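Side-chain contacts in nucleocapsid (Crimean-congo hemorrhagic fever virus, PDB 4AKL), which binds single- and double-stranded RNA, probably takes part in packaging the viral genome, and has a sequence-non-specific endonuclease activity on double-stranded DNA: residues E168-S171 with D172-R175; L131-R134 with K135-F139; Y110-L113 with K114-P118. All blocks are in the same frame, centred on the assembly; numbering follows the deposited sequence.

Contact 1 of 3, residues E168-S171 with D172-R175; sequences EMLS and DMIR
Met169 and Met173 lie one turn apart on helix 163-181, where the backbone N of Met173 bonds to Met169 O at 2.9 Å, one of four successive i to i+4 bonds that run from Glu168 O to Arg175 N. The bond from Ile174 N to Leu170 O is the shortest of the four, at 2.7 Å and 167° at the hydrogen.

Met173 carries the side-chain contact across the turn. Its CG sits beside its own backbone N (chi1 -66°), which turns the thioether back along the helix. SD then lies 4.2 Å from Met169 CB and 4.2 Å from Leu170 CD2. The sulfur thus touches side chains three and four residues back. CG1 of Ile174 lies 3.2 Å from Leu170 O.

Asp172 and Arg175 form a salt bridge on another side of the helix. The Arg175 chain bends at chi3 (73°) and brings the guanidinium side-on to one carboxylate oxygen. NE of Arg175 reaches OD1 of Asp172 at 2.8 Å, and Arg175 NH2 reaches the same Asp172 OD1 at 3.0 Å. The oxygen lies close to the guanidinium plane for both bonds. OD2 of Asp172 is paired with Arg176, so the carboxylate is shared between two arginines.

Two helices and loops of the chain pack round this stretch. Met169 packs against Ile430 and Phe434 of helix 425-440, and Glu168 is salt-bridged to Lys438 of that helix. Met169 and Met173 both also touch helix 450-460, while Leu170 and Ile174 meet the C-terminal loop at Thr477.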
loop_
_atom_site.group_PDB
_atom_site.type_symbol
_atom_site.label_atom_id
_atom_site.label_comp_id
_atom_site.label_asym_id
_atom_site.label_seq_id
_atom_site.Cartn_x
_atom_site.Cartn_y
_atom_site.Cartn_z
ATOM N N GLU A 168 -12.331 12.939 15.428
ATOM C CA GLU A 168 -13.209 11.759 15.621
ATOM C C GLU A 168 -12.762 10.580 14.747
ATOM O O GLU A 168 -12.730 9.437 15.228
ATOM C CB GLU A 168 -14.678 12.100 15.349
ATOM C CG GLU A 168 -15.619 10.902 15.386
ATOM C CD GLU A 168 -17.010 11.235 14.938
ATOM O OE1 GLU A 168 -17.449 12.422 15.005
ATOM O OE2 GLU A 168 -17.684 10.287 14.512
ATOM N N MET A 169 -12.423 10.860 13.473
ATOM C CA MET A 169 -11.861 9.863 12.556
ATOM C C MET A 169 -10.639 9.193 13.144
ATOM O O MET A 169 -10.577 7.984 13.169
ATOM C CB MET A 169 -11.523 10.454 11.181
ATOM C CG MET A 169 -12.775 10.791 10.382
ATOM S SD MET A 169 -12.441 11.535 8.805
ATOM C CE MET A 169 -12.036 10.062 7.862
ATOM N N LEU A 170 -9.689 9.989 13.627
ATOM C CA LEU A 170 -8.496 9.475 14.312
ATOM C C LEU A 170 -8.772 8.620 15.573
ATOM O O LEU A 170 -8.075 7.611 15.804
ATOM C CB LEU A 170 -7.561 10.625 14.672
ATOM C CG LEU A 170 -6.769 11.212 13.512
ATOM C CD1 LEU A 170 -6.026 12.484 14.004
ATOM C CD2 LEU A 170 -5.743 10.184 13.005
ATOM N N SER A 171 -9.759 9.005 16.377
ATOM C CA SER A 171 -10.157 8.195 17.548
ATOM C C SER A 171 -10.619 6.791 17.147
ATOM O O SER A 171 -10.298 5.780 17.821
ATOM C CB SER A 171 -11.273 8.886 18.328
ATOM O OG SER A 171 -10.867 10.193 18.747
ATOM N N ASP A 172 -11.382 6.713 16.065
ATOM C CA ASP A 172 -11.825 5.419 15.607
ATOM C C ASP A 172 -10.644 4.665 14.985
ATOM O O ASP A 172 -10.543 3.440 15.107
ATOM C CB ASP A 172 -12.940 5.556 14.578
ATOM C CG ASP A 172 -13.485 4.213 14.155
ATOM O OD1 ASP A 172 -13.915 3.431 15.031
ATOM O OD2 ASP A 172 -13.456 3.959 12.967
ATOM N N MET A 173 -9.765 5.398 14.313
ATOM C CA MET A 173 -8.608 4.776 13.671
ATOM C C MET A 173 -7.713 4.196 14.758
ATOM O O MET A 173 -7.303 3.051 14.636
ATOM C CB MET A 173 -7.859 5.759 12.743
ATOM C CG MET A 173 -8.674 6.189 11.538
ATOM S SD MET A 173 -8.265 7.777 10.739
ATOM C CE MET A 173 -6.708 7.394 9.923
ATOM N N ILE A 174 -7.444 4.961 15.826
ATOM C CA ILE A 174 -6.621 4.466 16.975
ATOM C C ILE A 174 -7.306 3.314 17.726
ATOM O O ILE A 174 -6.632 2.372 18.163
ATOM C CB ILE A 174 -6.246 5.608 17.971
ATOM C CG1 ILE A 174 -5.364 6.684 17.292
ATOM C CG2 ILE A 174 -5.476 5.058 19.231
ATOM C CD1 ILE A 174 -5.188 7.994 18.135
ATOM N N ARG A 175 -8.632 3.395 17.903
ATOM C CA ARG A 175 -9.425 2.266 18.415
ATOM C C ARG A 175 -9.152 0.980 17.593
ATOM O O ARG A 175 -8.968 -0.097 18.168
ATOM C CB ARG A 175 -10.925 2.582 18.379
ATOM C CG ARG A 175 -11.857 1.440 18.867
ATOM C CD ARG A 175 -13.307 1.731 18.547
ATOM N NE ARG A 175 -13.607 1.589 17.113
ATOM C CZ ARG A 175 -13.936 0.451 16.489
ATOM N NH1 ARG A 175 -14.017 -0.704 17.140
ATOM N NH2 ARG A 175 -14.182 0.479 15.188
#

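Contact 2 of 3, residues L131-R134 with K135-F139; sequences LKWR and KDIGF
Trp133 and Ile137 meet face to methyl at the C-terminal end of helix 120-136, which closes in a Schellman motif. Gly138 takes the positive phi of the motif, and Phe139 N bonds back to Arg134 O at 2.9 Å.

The indole presents one face to Ile137. CD1 of Ile137 stands 3.4 Å from the centroid of the six-membered ring of Trp133, 18° off the ring normal, a CH-pi contact. CG1 of Ile137 lies between its backbone N and carbonyl carbon (chi1 77°), which carries CD1 back to the ring. Around the same indole, Trp95 and Phe308 make edge-to-face contacts. Trp133 NE1 is bonded to Gly92 O of helix 86-98.

Phe139 follows the glycine and folds back on the helix. Its ring meets the six-membered ring of Trp133 obliquely, with centroids 5.7 Å apart and planes at 42°. It also lies alongside Arg134, both side chains pointing the same way. The Arg134 guanidinium turns one face to Phe139, and its NH1 approaches Phe139 CD2 at 3.7 Å. The two planes are nearly perpendicular. The charge of Arg134 is answered by Asp305, and NH1 also bonds to Phe466 O. These partners hold the buried guanidinium in place.

Lys132 and Asp136 form an exposed salt bridge across one turn. The lysine chain stays extended until chi4, where it bends to bring NZ to the carboxylate. Trp95 NE1 gives a second bond to OD2 of Asp136, and Lys132 NZ meets this OD2 on its syn lone pair at 2.8 Å.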
loop_
_atom_site.group_PDB
_atom_site.type_symbol
_atom_site.label_atom_id
_atom_site.label_comp_id
_atom_site.label_asym_id
_atom_site.label_seq_id
_atom_site.Cartn_x
_atom_site.Cartn_y
_atom_site.Cartn_z
ATOM N N LEU A 131 8.561 -2.148 -5.251
ATOM C CA LEU A 131 9.643 -1.200 -5.467
ATOM C C LEU A 131 10.508 -1.633 -6.676
ATOM O O LEU A 131 10.863 -0.803 -7.518
ATOM C CB LEU A 131 10.463 -1.032 -4.218
ATOM C CG LEU A 131 9.738 -0.397 -3.025
ATOM C CD1 LEU A 131 10.571 -0.648 -1.665
ATOM C CD2 LEU A 131 9.412 1.129 -3.212
ATOM N N LYS A 132 10.804 -2.922 -6.772
ATOM C CA LYS A 132 11.543 -3.437 -7.916
ATOM C C LYS A 132 10.845 -3.157 -9.259
ATOM O O LYS A 132 11.491 -2.686 -10.204
ATOM C CB LYS A 132 11.792 -4.935 -7.768
ATOM C CG LYS A 132 12.717 -5.548 -8.882
ATOM C CD LYS A 132 13.209 -6.954 -8.492
ATOM C CE LYS A 132 13.759 -7.750 -9.721
ATOM N NZ LYS A 132 14.680 -6.934 -10.499
ATOM N N TRP A 133 9.541 -3.451 -9.324
ATOM C CA TRP A 133 8.750 -3.211 -10.486
ATOM C C TRP A 133 8.877 -1.751 -10.888
ATOM O O TRP A 133 9.154 -1.476 -12.056
ATOM C CB TRP A 133 7.304 -3.571 -10.185
ATOM C CG TRP A 133 6.304 -3.358 -11.244
ATOM C CD1 TRP A 133 5.870 -4.265 -12.184
ATOM C CD2 TRP A 133 5.565 -2.177 -11.463
ATOM N NE1 TRP A 133 4.902 -3.710 -12.989
ATOM C CE2 TRP A 133 4.688 -2.420 -12.570
ATOM C CE3 TRP A 133 5.539 -0.932 -10.846
ATOM C CZ2 TRP A 133 3.788 -1.443 -13.054
ATOM C CZ3 TRP A 133 4.638 0.055 -11.335
ATOM C CH2 TRP A 133 3.784 -0.229 -12.434
ATOM N N ARG A 134 8.679 -0.831 -9.932
ATOM C CA ARG A 134 8.799 0.593 -10.192
ATOM C C ARG A 134 10.198 0.987 -10.764
ATOM O O ARG A 134 10.279 1.680 -11.758
ATOM C CB ARG A 134 8.517 1.401 -8.934
ATOM C CG ARG A 134 7.085 1.382 -8.536
ATOM C CD ARG A 134 6.863 1.892 -7.181
ATOM N NE ARG A 134 5.394 2.110 -6.943
ATOM C CZ ARG A 134 4.752 3.279 -6.969
ATOM N NH1 ARG A 134 5.385 4.433 -7.212
ATOM N NH2 ARG A 134 3.445 3.311 -6.709
ATOM N N LYS A 135 11.265 0.518 -10.118
ATOM C CA LYS A 135 12.620 0.730 -10.589
ATOM C C LYS A 135 12.873 0.138 -12.001
ATOM O O LYS A 135 13.362 0.831 -12.889
ATOM C CB LYS A 135 13.646 0.123 -9.608
ATOM C CG LYS A 135 13.922 0.959 -8.306
ATOM C CD LYS A 135 15.418 0.842 -7.831
ATOM C CE LYS A 135 16.416 1.581 -8.785
ATOM N NZ LYS A 135 17.858 1.735 -8.267
ATOM N N ASP A 136 12.547 -1.138 -12.182
ATOM C CA ASP A 136 12.802 -1.836 -13.448
ATOM C C ASP A 136 12.101 -1.195 -14.645
ATOM O O ASP A 136 12.719 -1.073 -15.694
ATOM C CB ASP A 136 12.410 -3.328 -13.356
ATOM C CG ASP A 136 13.349 -4.135 -12.417
ATOM O OD1 ASP A 136 14.373 -3.589 -11.910
ATOM O OD2 ASP A 136 13.049 -5.318 -12.181
ATOM N N ILE A 137 10.845 -0.767 -14.497
ATOM C CA ILE A 137 10.131 -0.193 -15.664
ATOM C C ILE A 137 10.314 1.350 -15.852
ATOM O O ILE A 137 9.710 1.952 -16.773
ATOM C CB ILE A 137 8.596 -0.602 -15.675
ATOM C CG1 ILE A 137 7.744 0.214 -14.645
ATOM C CG2 ILE A 137 8.459 -2.105 -15.471
ATOM C CD1 ILE A 137 6.203 -0.000 -14.791
ATOM N N GLY A 138 11.137 1.971 -15.000
ATOM C CA GLY A 138 11.222 3.430 -14.938
ATOM C C GLY A 138 9.898 4.105 -14.638
ATOM O O GLY A 138 9.520 5.050 -15.312
ATOM N N PHE A 139 9.163 3.629 -13.644
ATOM C CA PHE A 139 7.841 4.244 -13.341
ATOM C C PHE A 139 7.972 5.707 -12.890
ATOM O O PHE A 139 7.194 6.569 -13.329
ATOM C CB PHE A 139 7.029 3.461 -12.279
ATOM C CG PHE A 139 5.600 4.002 -12.093
ATOM C CD1 PHE A 139 4.662 3.885 -13.111
ATOM C CD2 PHE A 139 5.223 4.643 -10.930
ATOM C CE1 PHE A 139 3.405 4.390 -12.969
ATOM C CE2 PHE A 139 3.937 5.154 -10.756
ATOM C CZ PHE A 139 3.032 5.048 -11.768
#

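Contact 3 of 3, residues Y110-L113 with K114-P118; sequences YIEL and KVEVP. Unlike the reference sequence in segment 110-113: Ile111 (reference Thr).
Tyr110 and Lys114 make a local contact at the end of the short helix 110-113, where the chain turns into the loop leading to helix 120-136. Lys114 N bonds to Tyr110 O. Glu112 O then takes an i to i+3 bond from Val115 N and an i to i+4 bond from Glu116 N. The bond from Glu116 N is shorter, at 2.7 Å, and straighter; Val115 N approaches from above the carbonyl plane.

The aliphatic part of Lys114 crosses the Tyr110 ring obliquely. Lys114 CG is anti to its own carbonyl carbon (chi1 -78°), which lays the chain beside the ring. CG of Lys114 comes within 3.5 Å of Tyr110 CE2, with CD close behind. Beyond CD the lysine leads away, and its NZ bonds to Glu361 O. The tyrosine hydroxyl is held by Leu362 O and Leu380 N. Both polar ends are therefore anchored elsewhere, and between the two side chains the contact is carbon to carbon.

Glu112 and Glu116 touch through their methylenes, CG to CG at 3.8 Å. Their carboxylates are turned 72° against each other, and Glu112 OE2 stays 5.0 Å from Glu116 OE2. Two like charges this close might slightly raise the pKa of one or both.

Leu113 bridges to the far end of the loop. Its side chain crosses Pro118 at about a right angle, with Leu113 CD2 3.7 Å from Pro118 CB. Val379 also packs on Leu113, and Leu123 on Pro118. One water closes the turn, donating to Leu113 O and to Glu116 O, both at 2.7 Å.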
loop_
_atom_site.group_PDB
_atom_site.type_symbol
_atom_site.label_atom_id
_atom_site.label_comp_id
_atom_site.label_asym_id
_atom_site.label_seq_id
_atom_site.Cartn_x
_atom_site.Cartn_y
_atom_site.Cartn_z
ATOM N N TYR A 110 -1.950 -17.496 -4.464
ATOM C CA TYR A 110 -3.086 -16.600 -4.628
ATOM C C TYR A 110 -4.380 -17.258 -4.110
ATOM O O TYR A 110 -5.136 -16.617 -3.422
ATOM C CB TYR A 110 -3.280 -16.103 -6.073
ATOM C CG TYR A 110 -4.266 -14.954 -6.086
ATOM C CD1 TYR A 110 -3.839 -13.637 -5.900
ATOM C CD2 TYR A 110 -5.660 -15.195 -6.223
ATOM C CE1 TYR A 110 -4.772 -12.565 -5.879
ATOM C CE2 TYR A 110 -6.563 -14.174 -6.189
ATOM C CZ TYR A 110 -6.124 -12.851 -6.021
ATOM O OH TYR A 110 -7.034 -11.849 -6.004
ATOM N N ILE A 111 -4.602 -18.516 -4.434
ATOM C CA ILE A 111 -5.821 -19.211 -4.073
ATOM C C ILE A 111 -6.003 -19.200 -2.522
ATOM O O ILE A 111 -7.099 -18.978 -2.012
ATOM C CB ILE A 111 -5.792 -20.630 -4.710
ATOM C CG1 ILE A 111 -5.927 -20.508 -6.254
ATOM C CG2 ILE A 111 -6.863 -21.505 -4.176
ATOM C CD1 ILE A 111 -5.556 -21.905 -7.025
ATOM N N GLU A 112 -4.912 -19.454 -1.781
ATOM C CA GLU A 112 -4.937 -19.430 -0.332
ATOM C C GLU A 112 -5.130 -18.037 0.216
ATOM O O GLU A 112 -5.786 -17.870 1.258
ATOM C CB GLU A 112 -3.647 -20.029 0.231
ATOM C CG GLU A 112 -3.623 -20.133 1.704
ATOM C CD GLU A 112 -2.427 -20.935 2.228
ATOM O OE1 GLU A 112 -1.335 -20.911 1.619
ATOM O OE2 GLU A 112 -2.598 -21.568 3.241
ATOM N N LEU A 113 -4.569 -17.042 -0.450
ATOM C CA LEU A 113 -4.641 -15.657 0.038
ATOM C C LEU A 113 -6.041 -15.032 -0.147
ATOM O O LEU A 113 -6.395 -14.049 0.496
ATOM C CB LEU A 113 -3.499 -14.787 -0.589
ATOM C CG LEU A 113 -2.023 -15.091 -0.198
ATOM C CD1 LEU A 113 -1.037 -14.157 -1.015
ATOM C CD2 LEU A 113 -1.753 -14.954 1.298
ATOM N N LYS A 114 -6.854 -15.631 -1.006
ATOM C CA LYS A 114 -8.261 -15.286 -1.108
ATOM C C LYS A 114 -9.003 -15.724 0.212
ATOM O O LYS A 114 -10.092 -15.244 0.475
ATOM C CB LYS A 114 -8.930 -15.988 -2.327
ATOM C CG LYS A 114 -8.681 -15.393 -3.705
ATOM C CD LYS A 114 -9.319 -16.272 -4.850
ATOM C CE LYS A 114 -10.827 -16.531 -4.697
ATOM N NZ LYS A 114 -11.481 -16.903 -6.001
ATOM N N VAL A 115 -8.413 -16.611 0.981
ATOM C CA VAL A 115 -9.040 -17.210 2.154
ATOM C C VAL A 115 -8.355 -16.813 3.472
ATOM O O VAL A 115 -9.034 -16.484 4.428
ATOM C CB VAL A 115 -9.030 -18.753 2.023
ATOM C CG1 VAL A 115 -9.587 -19.418 3.243
ATOM C CG2 VAL A 115 -9.834 -19.221 0.720
ATOM N N GLU A 116 -7.014 -16.850 3.493
ATOM C CA GLU A 116 -6.237 -16.713 4.736
ATOM C C GLU A 116 -5.368 -15.477 4.794
ATOM O O GLU A 116 -4.940 -14.894 3.752
ATOM C CB GLU A 116 -5.285 -17.891 4.943
ATOM C CG GLU A 116 -5.799 -19.315 4.661
ATOM C CD GLU A 116 -6.609 -19.932 5.812
ATOM O OE1 GLU A 116 -6.927 -19.184 6.785
ATOM O OE2 GLU A 116 -6.921 -21.164 5.727
ATOM N N VAL A 117 -5.096 -15.108 6.028
ATOM C CA VAL A 117 -4.143 -14.110 6.390
ATOM C C VAL A 117 -2.791 -14.482 5.779
ATOM O O VAL A 117 -2.405 -15.655 5.784
ATOM C CB VAL A 117 -4.031 -14.019 7.936
ATOM C CG1 VAL A 117 -2.834 -13.133 8.343
ATOM C CG2 VAL A 117 -5.375 -13.508 8.542
ATOM N N PRO A 118 -2.073 -13.515 5.243
ATOM C CA PRO A 118 -0.769 -13.847 4.714
ATOM C C PRO A 118 0.289 -14.060 5.805
ATOM O O PRO A 118 0.176 -13.528 6.897
ATOM C CB PRO A 118 -0.408 -12.629 3.888
ATOM C CG PRO A 118 -1.141 -11.536 4.430
ATOM C CD PRO A 118 -2.407 -12.096 5.011
HETATM O O HOH W 1 -4.855 -12.653 2.237
#

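In the fold
The three contacts follow one another along the chain, contact 3 first, then contact 2, then contact 1. None touches another. Contacts 2 and 3 have centres about 26 Å apart, with nearest atoms about 15 Å apart. Helix 120-136 links them: Pro118 packs on Leu123 of that helix, and contact 2 closes its C-terminal end. Contact 1 is on helix 163-181, with its centre about 35 Å from that of contact 2, on the opposite side of the chain's centre. Its centre is about 28 Å from the centre of contact 3. All three are local contacts within a helix or at its end.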